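Local atomic coordinates of putative TetR-family transcriptional regulator (Syntrophomonas wolfei subsp. wolfei, PDB entry 3LWJ), a protein that probably binds DNA and regulates transcription, as members of the TetR family of bacterial regulators do. Residues 70-75 against 128-133; 84-89 against 192-197; 111-116 against 122-127; 161-166 against 188-193. All blocks are in the same frame, centred on the assembly; numbering follows the deposited sequence. Where two conformers were deposited one is given.

Interaction 1: 70-75 against 128-133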
loop_
_atom_site.group_PDB
_atom_site.type_symbol
_atom_site.label_atom_id
_atom_site.label_comp_id
_atom_site.label_asym_id
_atom_site.label_seq_id
_atom_site.Cartn_x
_atom_site.Cartn_y
_atom_site.Cartn_z
ATOM N N GLN A 70 -12.525 16.270 3.527
ATOM C CA GLN A 70 -11.574 17.176 4.186
ATOM C C GLN A 70 -10.238 17.317 3.402
ATOM O O GLN A 70 -9.703 18.427 3.257
ATOM C CB GLN A 70 -11.333 16.696 5.614
ATOM C CG GLN A 70 -10.503 17.620 6.512
ATOM C CD GLN A 70 -10.131 16.931 7.830
ATOM O OE1 GLN A 70 -10.701 15.882 8.174
ATOM N NE2 GLN A 70 -9.156 17.498 8.552
ATOM N N ILE A 71 -9.732 16.195 2.872
ATOM C CA ILE A 71 -8.551 16.187 1.991
ATOM C C ILE A 71 -8.808 17.058 0.734
ATOM O O ILE A 71 -8.031 17.969 0.420
ATOM C CB ILE A 71 -8.171 14.714 1.562
ATOM C CG1 ILE A 71 -7.741 13.873 2.785
ATOM C CG2 ILE A 71 -7.066 14.701 0.498
ATOM C CD1 ILE A 71 -7.558 12.376 2.481
ATOM N N ILE A 72 -9.920 16.795 0.048
ATOM C CA ILE A 72 -10.215 17.467 -1.225
ATOM C C ILE A 72 -10.482 18.963 -1.046
ATOM O O ILE A 72 -10.071 19.748 -1.874
ATOM C CB ILE A 72 -11.397 16.781 -1.977
ATOM C CG1 ILE A 72 -10.984 15.363 -2.398
ATOM C CG2 ILE A 72 -11.895 17.629 -3.217
ATOM C CD1 ILE A 72 -12.124 14.607 -3.015
ATOM N N SER A 73 -11.145 19.344 0.041
ATOM C CA SER A 73 -11.457 20.764 0.307
ATOM C C SER A 73 -10.239 21.557 0.801
ATOM O O SER A 73 -10.070 22.735 0.447
ATOM C CB SER A 73 -12.629 20.913 1.288
ATOM O OG SER A 73 -12.292 20.406 2.560
ATOM N N SER A 74 -9.370 20.937 1.578
ATOM C CA SER A 74 -8.112 21.592 1.948
ATOM C C SER A 74 -7.283 21.945 0.706
ATOM O O SER A 74 -6.767 23.044 0.583
ATOM C CB SER A 74 -7.305 20.694 2.872
ATOM O OG SER A 74 -8.061 20.390 4.026
ATOM N N ILE A 75 -7.172 21.004 -0.222
ATOM C CA ILE A 75 -6.406 21.203 -1.444
ATOM C C ILE A 75 -7.086 22.299 -2.308
ATOM O O ILE A 75 -6.436 23.263 -2.764
ATOM C CB ILE A 75 -6.291 19.878 -2.227
ATOM C CG1 ILE A 75 -5.427 18.860 -1.446
ATOM C CG2 ILE A 75 -5.652 20.091 -3.601
ATOM C CD1 ILE A 75 -5.350 17.471 -2.079
ATOM N N GLU A 128 -10.757 5.526 -1.916
ATOM C CA GLU A 128 -9.593 5.605 -2.807
ATOM C C GLU A 128 -9.919 6.051 -4.239
ATOM O O GLU A 128 -9.197 6.884 -4.785
ATOM C CB GLU A 128 -8.816 4.277 -2.749
ATOM C CG GLU A 128 -8.096 4.187 -1.372
ATOM C CD GLU A 128 -7.254 2.964 -1.134
ATOM O OE1 GLU A 128 -7.481 1.924 -1.765
ATOM O OE2 GLU A 128 -6.371 3.052 -0.260
ATOM N N ASP A 129 -11.014 5.552 -4.824
ATOM C CA ASP A 129 -11.446 5.949 -6.189
ATOM C C ASP A 129 -11.732 7.438 -6.231
ATOM O O ASP A 129 -11.432 8.127 -7.237
ATOM C CB ASP A 129 -12.709 5.170 -6.645
ATOM C CG ASP A 129 -12.407 3.750 -7.127
ATOM O OD1 ASP A 129 -11.209 3.341 -7.223
ATOM O OD2 ASP A 129 -13.389 3.025 -7.420
ATOM N N ARG A 130 -12.300 7.951 -5.146
ATOM C CA ARG A 130 -12.628 9.381 -5.064
ATOM C C ARG A 130 -11.371 10.248 -5.067
ATOM O O ARG A 130 -11.294 11.237 -5.811
ATOM C CB ARG A 130 -13.424 9.672 -3.797
ATOM C CG ARG A 130 -13.895 11.122 -3.669
ATOM C CD ARG A 130 -14.954 11.235 -2.613
ATOM N NE ARG A 130 -15.298 12.621 -2.294
ATOM C CZ ARG A 130 -15.987 12.973 -1.216
ATOM N NH1 ARG A 130 -16.406 12.048 -0.344
ATOM N NH2 ARG A 130 -16.252 14.247 -1.000
ATOM N N LEU A 131 -10.400 9.868 -4.237
ATOM C CA LEU A 131 -9.104 10.527 -4.221
ATOM C C LEU A 131 -8.394 10.379 -5.585
ATOM O O LEU A 131 -7.886 11.355 -6.133
ATOM C CB LEU A 131 -8.237 9.964 -3.097
ATOM C CG LEU A 131 -8.669 10.252 -1.664
ATOM C CD1 LEU A 131 -7.643 9.633 -0.777
ATOM C CD2 LEU A 131 -8.893 11.779 -1.350
ATOM N N LEU A 132 -8.383 9.168 -6.140
ATOM C CA LEU A 132 -7.751 8.939 -7.438
ATOM C C LEU A 132 -8.319 9.809 -8.568
ATOM O O LEU A 132 -7.542 10.386 -9.365
ATOM C CB LEU A 132 -7.800 7.455 -7.846
ATOM C CG LEU A 132 -6.877 6.549 -7.019
ATOM C CD1 LEU A 132 -7.337 5.060 -7.139
ATOM C CD2 LEU A 132 -5.415 6.727 -7.432
ATOM N N GLU A 133 -9.647 9.930 -8.625
ATOM C CA GLU A 133 -10.309 10.777 -9.602
ATOM C C GLU A 133 -9.919 12.237 -9.392
ATOM O O GLU A 133 -9.559 12.925 -10.327
ATOM C CB GLU A 133 -11.848 10.620 -9.550
ATOM C CG GLU A 133 -12.402 9.335 -10.227
#

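Interaction 2: 84-89 against 192-197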
loop_
_atom_site.group_PDB
_atom_site.type_symbol
_atom_site.label_atom_id
_atom_site.label_comp_id
_atom_site.label_asym_id
_atom_site.label_seq_id
_atom_site.Cartn_x
_atom_site.Cartn_y
_atom_site.Cartn_z
ATOM N N ASP A 84 0.830 28.673 -8.996
ATOM C CA ASP A 84 1.908 27.905 -9.620
ATOM C C ASP A 84 1.639 26.388 -9.458
ATOM O O ASP A 84 1.463 25.885 -8.355
ATOM C CB ASP A 84 3.263 28.286 -9.011
ATOM C CG ASP A 84 4.412 27.616 -9.713
ATOM O OD1 ASP A 84 4.924 28.203 -10.679
ATOM O OD2 ASP A 84 4.819 26.505 -9.303
ATOM N N LEU A 85 1.602 25.662 -10.573
ATOM C CA LEU A 85 1.144 24.301 -10.545
ATOM C C LEU A 85 2.151 23.348 -9.936
ATOM O O LEU A 85 1.746 22.343 -9.349
ATOM C CB LEU A 85 0.738 23.839 -11.936
ATOM C CG LEU A 85 -0.361 24.655 -12.625
ATOM C CD1 LEU A 85 -0.664 23.926 -13.926
ATOM C CD2 LEU A 85 -1.647 24.851 -11.761
ATOM N N TYR A 86 3.439 23.665 -10.058
ATOM C CA TYR A 86 4.511 22.920 -9.403
ATOM C C TYR A 86 4.508 23.126 -7.896
ATOM O O TYR A 86 4.698 22.175 -7.129
ATOM C CB TYR A 86 5.912 23.295 -9.937
ATOM C CG TYR A 86 7.011 22.595 -9.153
ATOM C CD1 TYR A 86 7.260 21.235 -9.336
ATOM C CD2 TYR A 86 7.730 23.257 -8.170
ATOM C CE1 TYR A 86 8.228 20.573 -8.602
ATOM C CE2 TYR A 86 8.703 22.596 -7.427
ATOM C CZ TYR A 86 8.946 21.257 -7.660
ATOM O OH TYR A 86 9.899 20.599 -6.929
ATOM N N GLU A 87 4.333 24.374 -7.466
ATOM C CA GLU A 87 4.203 24.646 -6.042
ATOM C C GLU A 87 3.046 23.858 -5.481
ATOM O O GLU A 87 3.168 23.241 -4.409
ATOM C CB GLU A 87 3.993 26.131 -5.771
ATOM C CG GLU A 87 4.167 26.496 -4.316
ATOM C CD GLU A 87 5.623 26.598 -3.882
ATOM O OE1 GLU A 87 6.501 26.919 -4.699
ATOM O OE2 GLU A 87 5.888 26.374 -2.699
ATOM N N ARG A 88 1.928 23.859 -6.203
ATOM C CA ARG A 88 0.765 23.057 -5.815
ATOM C C ARG A 88 1.078 21.544 -5.715
ATOM O O ARG A 88 0.635 20.857 -4.783
ATOM C CB ARG A 88 -0.361 23.236 -6.831
ATOM C CG ARG A 88 -1.028 24.610 -6.899
ATOM C CD ARG A 88 -2.139 24.569 -7.918
ATOM N NE ARG A 88 -2.928 25.803 -7.958
ATOM C CZ ARG A 88 -4.098 25.916 -8.574
ATOM N NH1 ARG A 88 -4.639 24.882 -9.210
ATOM N NH2 ARG A 88 -4.729 27.074 -8.559
ATOM N N PHE A 89 1.834 21.041 -6.691
ATOM C CA PHE A 89 2.147 19.617 -6.797
ATOM C C PHE A 89 2.819 19.117 -5.534
ATOM O O PHE A 89 2.431 18.092 -4.977
ATOM C CB PHE A 89 3.054 19.378 -8.014
ATOM C CG PHE A 89 3.281 17.938 -8.339
ATOM C CD1 PHE A 89 2.236 17.146 -8.777
ATOM C CD2 PHE A 89 4.543 17.372 -8.199
ATOM C CE1 PHE A 89 2.430 15.823 -9.061
ATOM C CE2 PHE A 89 4.745 16.035 -8.506
ATOM C CZ PHE A 89 3.683 15.262 -8.934
ATOM N N THR A 192 11.336 14.430 -7.031
ATOM C CA THR A 192 12.026 13.613 -8.033
ATOM C C THR A 192 11.117 13.214 -9.195
ATOM O O THR A 192 11.549 13.193 -10.356
ATOM C CB THR A 192 12.602 12.357 -7.420
ATOM O OG1 THR A 192 13.537 12.717 -6.395
ATOM C CG2 THR A 192 13.323 11.531 -8.449
ATOM N N LEU A 193 9.873 12.871 -8.894
ATOM C CA LEU A 193 8.896 12.533 -9.948
ATOM C C LEU A 193 8.703 13.685 -10.939
ATOM O O LEU A 193 8.614 13.477 -12.178
ATOM C CB LEU A 193 7.536 12.122 -9.325
ATOM C CG LEU A 193 6.293 11.972 -10.206
ATOM C CD1 LEU A 193 6.598 10.959 -11.278
ATOM C CD2 LEU A 193 4.981 11.589 -9.367
ATOM N N ALA A 194 8.623 14.886 -10.379
ATOM C CA ALA A 194 8.495 16.138 -11.122
ATOM C C ALA A 194 9.692 16.428 -12.035
ATOM O O ALA A 194 9.528 16.686 -13.236
ATOM C CB ALA A 194 8.306 17.290 -10.130
ATOM N N VAL A 195 10.896 16.405 -11.456
ATOM C CA VAL A 195 12.111 16.721 -12.223
ATOM C C VAL A 195 12.603 15.550 -13.092
ATOM O O VAL A 195 13.328 15.770 -14.035
ATOM C CB VAL A 195 13.270 17.267 -11.324
ATOM C CG1 VAL A 195 12.818 18.492 -10.632
ATOM C CG2 VAL A 195 13.749 16.225 -10.298
ATOM N N GLY A 196 12.207 14.327 -12.746
ATOM C CA GLY A 196 12.615 13.142 -13.447
ATOM C C GLY A 196 13.884 12.515 -12.931
ATOM O O GLY A 196 14.852 13.217 -12.588
ATOM N N LEU A 197 13.889 11.185 -12.892
ATOM C CA LEU A 197 14.979 10.455 -12.302
ATOM C C LEU A 197 16.199 10.477 -13.212
ATOM O O LEU A 197 17.341 10.467 -12.735
ATOM C CB LEU A 197 14.562 9.004 -12.027
ATOM C CG LEU A 197 15.556 8.133 -11.265
ATOM C CD1 LEU A 197 15.861 8.773 -9.915
ATOM C CD2 LEU A 197 15.061 6.690 -11.098
#

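Interaction 3: 111-116 against 122-127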
loop_
_atom_site.group_PDB
_atom_site.type_symbol
_atom_site.label_atom_id
_atom_site.label_comp_id
_atom_site.label_asym_id
_atom_site.label_seq_id
_atom_site.Cartn_x
_atom_site.Cartn_y
_atom_site.Cartn_z
ATOM N N SER A 111 -5.265 2.076 7.600
ATOM C CA SER A 111 -3.980 1.412 7.351
ATOM C C SER A 111 -3.945 -0.014 7.836
ATOM O O SER A 111 -3.007 -0.744 7.530
ATOM C CB SER A 111 -2.837 2.173 8.046
ATOM O OG SER A 111 -2.743 3.503 7.570
ATOM N N ARG A 112 -4.939 -0.406 8.613
ATOM C CA ARG A 112 -4.979 -1.759 9.165
ATOM C C ARG A 112 -5.992 -2.685 8.473
ATOM O O ARG A 112 -5.750 -3.869 8.389
ATOM C CB ARG A 112 -5.283 -1.717 10.656
ATOM C CG ARG A 112 -4.149 -1.165 11.504
ATOM C CD ARG A 112 -4.459 -1.366 12.994
ATOM N NE ARG A 112 -3.297 -1.026 13.817
ATOM C CZ ARG A 112 -2.234 -1.811 13.968
ATOM N NH1 ARG A 112 -2.176 -2.995 13.354
ATOM N NH2 ARG A 112 -1.215 -1.413 14.728
ATOM N N VAL A 113 -7.112 -2.149 7.996
ATOM C CA VAL A 113 -8.185 -3.010 7.508
ATOM C C VAL A 113 -8.163 -3.293 5.993
ATOM O O VAL A 113 -8.970 -4.086 5.517
ATOM C CB VAL A 113 -9.575 -2.482 7.913
ATOM C CG1 VAL A 113 -9.663 -2.299 9.459
ATOM C CG2 VAL A 113 -9.954 -1.237 7.100
ATOM N N ALA A 114 -7.254 -2.663 5.250
ATOM C CA ALA A 114 -7.096 -2.931 3.806
ATOM C C ALA A 114 -6.822 -4.393 3.518
ATOM O O ALA A 114 -5.977 -4.983 4.173
ATOM C CB ALA A 114 -5.980 -2.063 3.232
ATOM N N GLY A 115 -7.567 -4.983 2.564
ATOM C CA GLY A 115 -7.466 -6.413 2.204
ATOM C C GLY A 115 -8.082 -7.413 3.155
ATOM O O GLY A 115 -7.902 -8.627 2.991
ATOM N N SER A 116 -8.807 -6.921 4.162
ATOM C CA SER A 116 -9.334 -7.778 5.234
ATOM C C SER A 116 -10.575 -8.577 4.797
ATOM O O SER A 116 -10.721 -9.743 5.162
ATOM C CB SER A 116 -9.632 -6.938 6.491
ATOM O OG SER A 116 -10.655 -5.958 6.278
ATOM N N GLN A 122 -14.526 -2.950 -0.422
ATOM C CA GLN A 122 -15.480 -2.148 -1.208
ATOM C C GLN A 122 -15.545 -0.720 -0.623
ATOM O O GLN A 122 -15.590 0.241 -1.351
ATOM C CB GLN A 122 -16.897 -2.793 -1.245
ATOM C CG GLN A 122 -17.067 -4.055 -2.170
ATOM C CD GLN A 122 -18.401 -4.845 -1.978
ATOM O OE1 GLN A 122 -18.655 -5.825 -2.691
ATOM N NE2 GLN A 122 -19.245 -4.410 -1.031
ATOM N N CYS A 123 -15.592 -0.595 0.710
ATOM C CA CYS A 123 -15.637 0.745 1.327
ATOM C C CYS A 123 -14.349 1.519 1.043
ATOM O O CYS A 123 -14.372 2.693 0.699
ATOM C CB CYS A 123 -15.789 0.670 2.835
ATOM S SG CYS A 123 -17.295 -0.108 3.429
ATOM N N LEU A 124 -13.199 0.873 1.210
ATOM C CA LEU A 124 -11.943 1.576 0.978
ATOM C C LEU A 124 -11.860 1.947 -0.493
ATOM O O LEU A 124 -11.280 2.956 -0.810
ATOM C CB LEU A 124 -10.728 0.774 1.446
ATOM C CG LEU A 124 -10.302 1.072 2.900
ATOM C CD1 LEU A 124 -11.394 0.685 3.944
ATOM C CD2 LEU A 124 -9.002 0.374 3.223
ATOM N N LYS A 125 -12.486 1.143 -1.372
ATOM C CA LYS A 125 -12.409 1.381 -2.826
ATOM C C LYS A 125 -13.128 2.659 -3.204
ATOM O O LYS A 125 -12.649 3.417 -4.029
ATOM C CB LYS A 125 -12.926 0.192 -3.665
ATOM C CG LYS A 125 -12.587 0.341 -5.171
ATOM C CD LYS A 125 -13.073 -0.864 -6.033
ATOM C CE LYS A 125 -12.849 -0.609 -7.503
ATOM N NZ LYS A 125 -13.679 0.537 -8.021
ATOM N N GLN A 126 -14.241 2.932 -2.540
ATOM C CA GLN A 126 -14.970 4.161 -2.811
ATOM C C GLN A 126 -14.181 5.395 -2.370
ATOM O O GLN A 126 -14.123 6.389 -3.078
ATOM C CB GLN A 126 -16.371 4.097 -2.173
ATOM C CG GLN A 126 -17.171 2.964 -2.767
ATOM C CD GLN A 126 -18.584 2.843 -2.226
ATOM O OE1 GLN A 126 -19.204 3.842 -1.838
ATOM N NE2 GLN A 126 -19.108 1.604 -2.213
ATOM N N PHE A 127 -13.575 5.311 -1.197
ATOM C CA PHE A 127 -12.697 6.352 -0.674
ATOM C C PHE A 127 -11.491 6.585 -1.631
ATOM O O PHE A 127 -11.281 7.680 -2.155
ATOM C CB PHE A 127 -12.264 5.936 0.735
ATOM C CG PHE A 127 -11.185 6.777 1.309
ATOM C CD1 PHE A 127 -11.450 8.076 1.700
ATOM C CD2 PHE A 127 -9.909 6.275 1.468
ATOM C CE1 PHE A 127 -10.469 8.874 2.223
ATOM C CE2 PHE A 127 -8.904 7.080 1.997
ATOM C CZ PHE A 127 -9.191 8.378 2.384
#

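Interaction 4: 161-166 against 188-193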
loop_
_atom_site.group_PDB
_atom_site.type_symbol
_atom_site.label_atom_id
_atom_site.label_comp_id
_atom_site.label_asym_id
_atom_site.label_seq_id
_atom_site.Cartn_x
_atom_site.Cartn_y
_atom_site.Cartn_z
ATOM N N LEU A 161 -1.238 8.063 -4.522
ATOM C CA LEU A 161 -1.999 7.383 -3.503
ATOM C C LEU A 161 -1.179 6.300 -2.833
ATOM O O LEU A 161 -1.162 6.215 -1.612
ATOM C CB LEU A 161 -3.311 6.794 -4.036
ATOM C CG LEU A 161 -4.257 6.232 -2.945
ATOM C CD1 LEU A 161 -4.440 7.204 -1.804
ATOM C CD2 LEU A 161 -5.610 5.852 -3.528
ATOM N N ALA A 162 -0.478 5.498 -3.631
ATOM C CA ALA A 162 0.289 4.362 -3.089
ATOM C C ALA A 162 1.364 4.790 -2.101
ATOM O O ALA A 162 1.516 4.190 -1.014
ATOM C CB ALA A 162 0.885 3.496 -4.236
ATOM N N ILE A 163 2.164 5.785 -2.452
ATOM C CA ILE A 163 3.236 6.219 -1.550
ATOM C C ILE A 163 2.651 6.851 -0.289
ATOM O O ILE A 163 3.206 6.745 0.835
ATOM C CB ILE A 163 4.287 7.133 -2.249
ATOM C CG1 ILE A 163 5.571 7.282 -1.420
ATOM C CG2 ILE A 163 3.748 8.508 -2.550
ATOM C CD1 ILE A 163 6.086 6.039 -0.797
ATOM N N GLU A 164 1.551 7.556 -0.461
ATOM C CA GLU A 164 0.882 8.155 0.693
ATOM C C GLU A 164 0.368 7.038 1.606
ATOM O O GLU A 164 0.565 7.076 2.797
ATOM C CB GLU A 164 -0.256 9.068 0.243
ATOM C CG GLU A 164 0.238 10.366 -0.376
ATOM C CD GLU A 164 -0.863 11.268 -0.855
ATOM O OE1 GLU A 164 -1.981 10.776 -1.075
ATOM O OE2 GLU A 164 -0.588 12.465 -1.048
ATOM N N LYS A 165 -0.265 6.012 1.038
ATOM C CA LYS A 165 -0.778 4.922 1.848
ATOM C C LYS A 165 0.369 4.196 2.565
ATOM O O LYS A 165 0.271 3.808 3.728
ATOM C CB LYS A 165 -1.414 3.843 0.954
ATOM C CG LYS A 165 -2.845 3.842 0.662
ATOM C CD LYS A 165 -3.144 2.667 -0.340
ATOM C CE LYS A 165 -3.457 1.344 0.371
ATOM N NZ LYS A 165 -4.869 1.304 0.966
ATOM N N PHE A 166 1.396 3.871 1.813
ATOM C CA PHE A 166 2.518 3.071 2.342
ATOM C C PHE A 166 3.307 3.822 3.422
ATOM O O PHE A 166 3.639 3.255 4.437
ATOM C CB PHE A 166 3.488 2.669 1.250
ATOM C CG PHE A 166 4.554 1.669 1.709
ATOM C CD1 PHE A 166 4.214 0.591 2.498
ATOM C CD2 PHE A 166 5.862 1.794 1.300
ATOM C CE1 PHE A 166 5.148 -0.355 2.901
ATOM C CE2 PHE A 166 6.821 0.856 1.697
ATOM C CZ PHE A 166 6.450 -0.229 2.503
ATOM N N SER A 188 9.949 14.377 -0.989
ATOM C CA SER A 188 11.142 14.085 -1.776
ATOM C C SER A 188 10.776 13.288 -2.993
ATOM O O SER A 188 11.222 13.607 -4.074
ATOM C CB SER A 188 12.175 13.304 -0.968
ATOM O OG SER A 188 13.340 13.086 -1.765
ATOM N N PHE A 189 9.957 12.232 -2.828
ATOM C CA PHE A 189 9.550 11.459 -3.993
ATOM C C PHE A 189 8.834 12.309 -5.074
ATOM O O PHE A 189 9.083 12.152 -6.314
ATOM C CB PHE A 189 8.621 10.301 -3.584
ATOM C CG PHE A 189 7.768 9.819 -4.720
ATOM C CD1 PHE A 189 8.331 9.069 -5.730
ATOM C CD2 PHE A 189 6.433 10.182 -4.828
ATOM C CE1 PHE A 189 7.569 8.662 -6.808
ATOM C CE2 PHE A 189 5.650 9.728 -5.889
ATOM C CZ PHE A 189 6.213 8.987 -6.876
ATOM N N HIS A 190 7.904 13.165 -4.650
ATOM C CA HIS A 190 7.156 13.999 -5.626
ATOM C C HIS A 190 8.054 15.004 -6.341
ATOM O O HIS A 190 7.878 15.262 -7.545
ATOM C CB HIS A 190 5.957 14.684 -4.981
ATOM C CG HIS A 190 4.858 13.733 -4.651
ATOM N ND1 HIS A 190 4.774 13.092 -3.434
ATOM C CD2 HIS A 190 3.822 13.280 -5.386
ATOM C CE1 HIS A 190 3.719 12.301 -3.430
ATOM N NE2 HIS A 190 3.125 12.393 -4.600
ATOM N N LYS A 191 9.081 15.495 -5.635
ATOM C CA LYS A 191 10.095 16.347 -6.251
ATOM C C LYS A 191 10.831 15.604 -7.358
ATOM O O LYS A 191 10.938 16.094 -8.488
ATOM C CB LYS A 191 11.087 16.897 -5.227
ATOM C CG LYS A 191 12.314 17.644 -5.871
ATOM C CD LYS A 191 13.595 17.628 -4.976
ATOM C CE LYS A 191 14.175 16.203 -4.711
ATOM N NZ LYS A 191 14.669 15.464 -5.916
ATOM N N THR A 192 11.336 14.430 -7.031
ATOM C CA THR A 192 12.026 13.613 -8.033
ATOM C C THR A 192 11.117 13.214 -9.195
ATOM O O THR A 192 11.549 13.193 -10.356
ATOM C CB THR A 192 12.602 12.357 -7.420
ATOM O OG1 THR A 192 13.537 12.717 -6.395
ATOM C CG2 THR A 192 13.323 11.531 -8.449
ATOM N N LEU A 193 9.873 12.871 -8.894
ATOM C CA LEU A 193 8.896 12.533 -9.948
ATOM C C LEU A 193 8.703 13.685 -10.939
ATOM O O LEU A 193 8.614 13.477 -12.178
ATOM C CB LEU A 193 7.536 12.122 -9.325
ATOM C CG LEU A 193 6.293 11.972 -10.206
ATOM C CD1 LEU A 193 6.598 10.959 -11.278
ATOM C CD2 LEU A 193 4.981 11.589 -9.367
#

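Interaction 1: 70-75 against 128-133
I71 and I72 of the helix segment 70-75 share the work of meeting 128-133, I71 buried and I72 partly exposed. The purely apolar part centres on a single methyl, L131 CD2. It lies 3.9 Å from I71 CG2 and also approaches I71 CD1, the two side chains crossing at about a right angle, and L131 CD2 also stands 4.3 Å from I72 CG1. The mixed part joins I72 to R130. With CG1 anti to the carbonyl carbon (chi1 -66°) and the chain extended beyond it, I72 sends CD1 out to 3.8 Å from R130 NE; the methyl meets both the aliphatic CG and, obliquely, the NE end of the guanidinium. R130 NH1 makes a weak hydrogen bond to E65 O of helix 56-79.

No hydrogen bond links 70-75 to 128-133. Within 70-75, S74 OG donates to Q70 O at 2.7 Å in the conformer described, and the S74 amide bonds to the same oxygen.

The segment axes run 17° from parallel, 11.0 Å apart. Such near-parallel packing is consistent with the all-helical ligand-binding and dimerisation bundle that follows the helix-turn-helix domain in TetR-family regulators.

Interaction 2: 84-89 against 192-197
Y86 and F89, one turn apart on 85-89, both press their rings against A194, and F89 continues on to L193. F89 can be followed outward from its backbone. Its CB points toward 192-197, and CG is anti to the backbone N (chi1 -172°), which carries the ring toward helix 179-195. Along the ring, CE2 passes 4.1 Å from A194 CB, an oblique approach. At the tip, CZ lies 3.9 Å from L193 CD2, a methyl that sits at the ring edge and in its plane; the two side chains cross at about a right angle. Y86 reaches the same alanine from its own position: A194 CB is 3.6 Å from Y86 CE1, again at the edge and in the ring plane. One methyl thus meets two rings, the edge of Y86 and, obliquely, F89.

The start of the first helix is capped by D84, whose OD2 accepts from E87 N at 2.9 Å through its anti lone pair, with an N-H...O angle of 161°. The second helix ends at V195, and G196 follows with positive phi.

F89 also meets F148 edge-to-face and packs on L197 of the second subunit, while K149 of that subunit bonds to V195 O and G196 O. The contact therefore ties the beginning of helix 85-102 to the end of helix 179-195, beside the dimer interface.

Interaction 3: 111-116 against 122-127
Where L124 meets V113 and A114 no aromatic ring comes between them, and the flat groups lie beside the contact. One is the carbonyl of V113: S116 OG donates to V113 O at 2.6 Å, in the carbonyl plane and on a lone pair, with a C=O...O angle of 140°. S116 N donates to the same oxygen at 3.1 Å. The other is the ring of F127, which meets Y110 edge-to-face.

The contact itself is aliphatic, a leucine fork against a turn. L124 points toward 111-116, and its two methyls divide the work: CD1 lies 4.0 Å from V113 CG2, and CD2 is 3.9 Å from A114 CB and equally near A114 CA. V113 and L124 cross at about a right angle. In V113 the CG1 branch is anti to the carbonyl carbon (chi1 -56°), leaving CG2 between the backbone N and that carbon, the branch that meets the leucine. L124 was modelled in two conformers, so the split between its methyls holds for the one described here.

The backbone from V113 to S116 forms a type II beta turn with G115 in its third position, where positive phi favours glycine. The doubly gripped V113 O closes this turn.

The turn joins helix 104-113 to helix 118-144, and L124 also packs on L64 of helix 56-79. S116 OG bonds to Y31 OH, just before the predicted helix-turn-helix (34-53), and R112 NH1 bonds to G115 O of the second subunit, a bond that subunit returns, so this helical corner also lies at the dimer interface.

Interaction 4: 161-166 against 188-193
I163 meets F189 and H190 through one methyl, and three first torsions bring that about. In I163, CG1 is anti to the backbone N (chi1 -165°), which leaves CG2 between the backbone N and the carbonyl carbon and directs it at the facing helix. F189 also has CG anti to its N, whereas H190 turns its CG anti to the carbonyl carbon (chi1 -71°), and the two rings, adjacent in sequence, converge on the same spot from different directions.

I163 CG2 lies 3.9 Å from F189 CD2 and equally far from H190 CE1, and it approaches both rings obliquely. The isoleucine slides past each ring in the opposite direction instead of crossing it. The rings also support each other: F189 CD2 stands 3.6 Å above the plane of the imidazole, over its centre, while H190 CE1 lies in plane at the edge of the phenyl group. A face of the F189 ring is met by L193 CB, 4.1 Å above its plane, one turn farther along the helix.

H190 ND1 is hydrogen-bonded to V186 O, which fixes the rotation of the imidazole. On the side of the second subunit, F189 packs on S159 of that chain, in keeping with the four-helix dimer interface that the last two helices form in many TetR-family proteins.

The chemistry is thus nearly all apolar, in a buried place, with one polar ring admitted. E164 OE2 is 5.1 Å from H190 NE2, too far for contact; that carboxylate might favour a protonated imidazole, though K93, packed on both, could offset it, and protonation stays undecided.

How the interactions relate
Interactions 2, 3 and 4 are buried, whereas interaction 1 is only partly so, and there alone does a charged side chain share in the packing. All four are held across by apolar contacts without hydrogen bonds, yet their character shifts: aliphatic in interaction 3, aliphatic with an arginine stem in interaction 1, aromatic in interactions 2 and 4. Interactions 1 and 3 both use helix 118-144; interactions 2 and 4 both use helix 179-195 and share T192 and L193, their centres about 11 Å apart. Interactions 1 and 4 are bridged by a salt bridge, E128 OE2 to K165 NZ at 2.6 Å. Interactions 2 and 3 lie on opposite sides of the chain's centre.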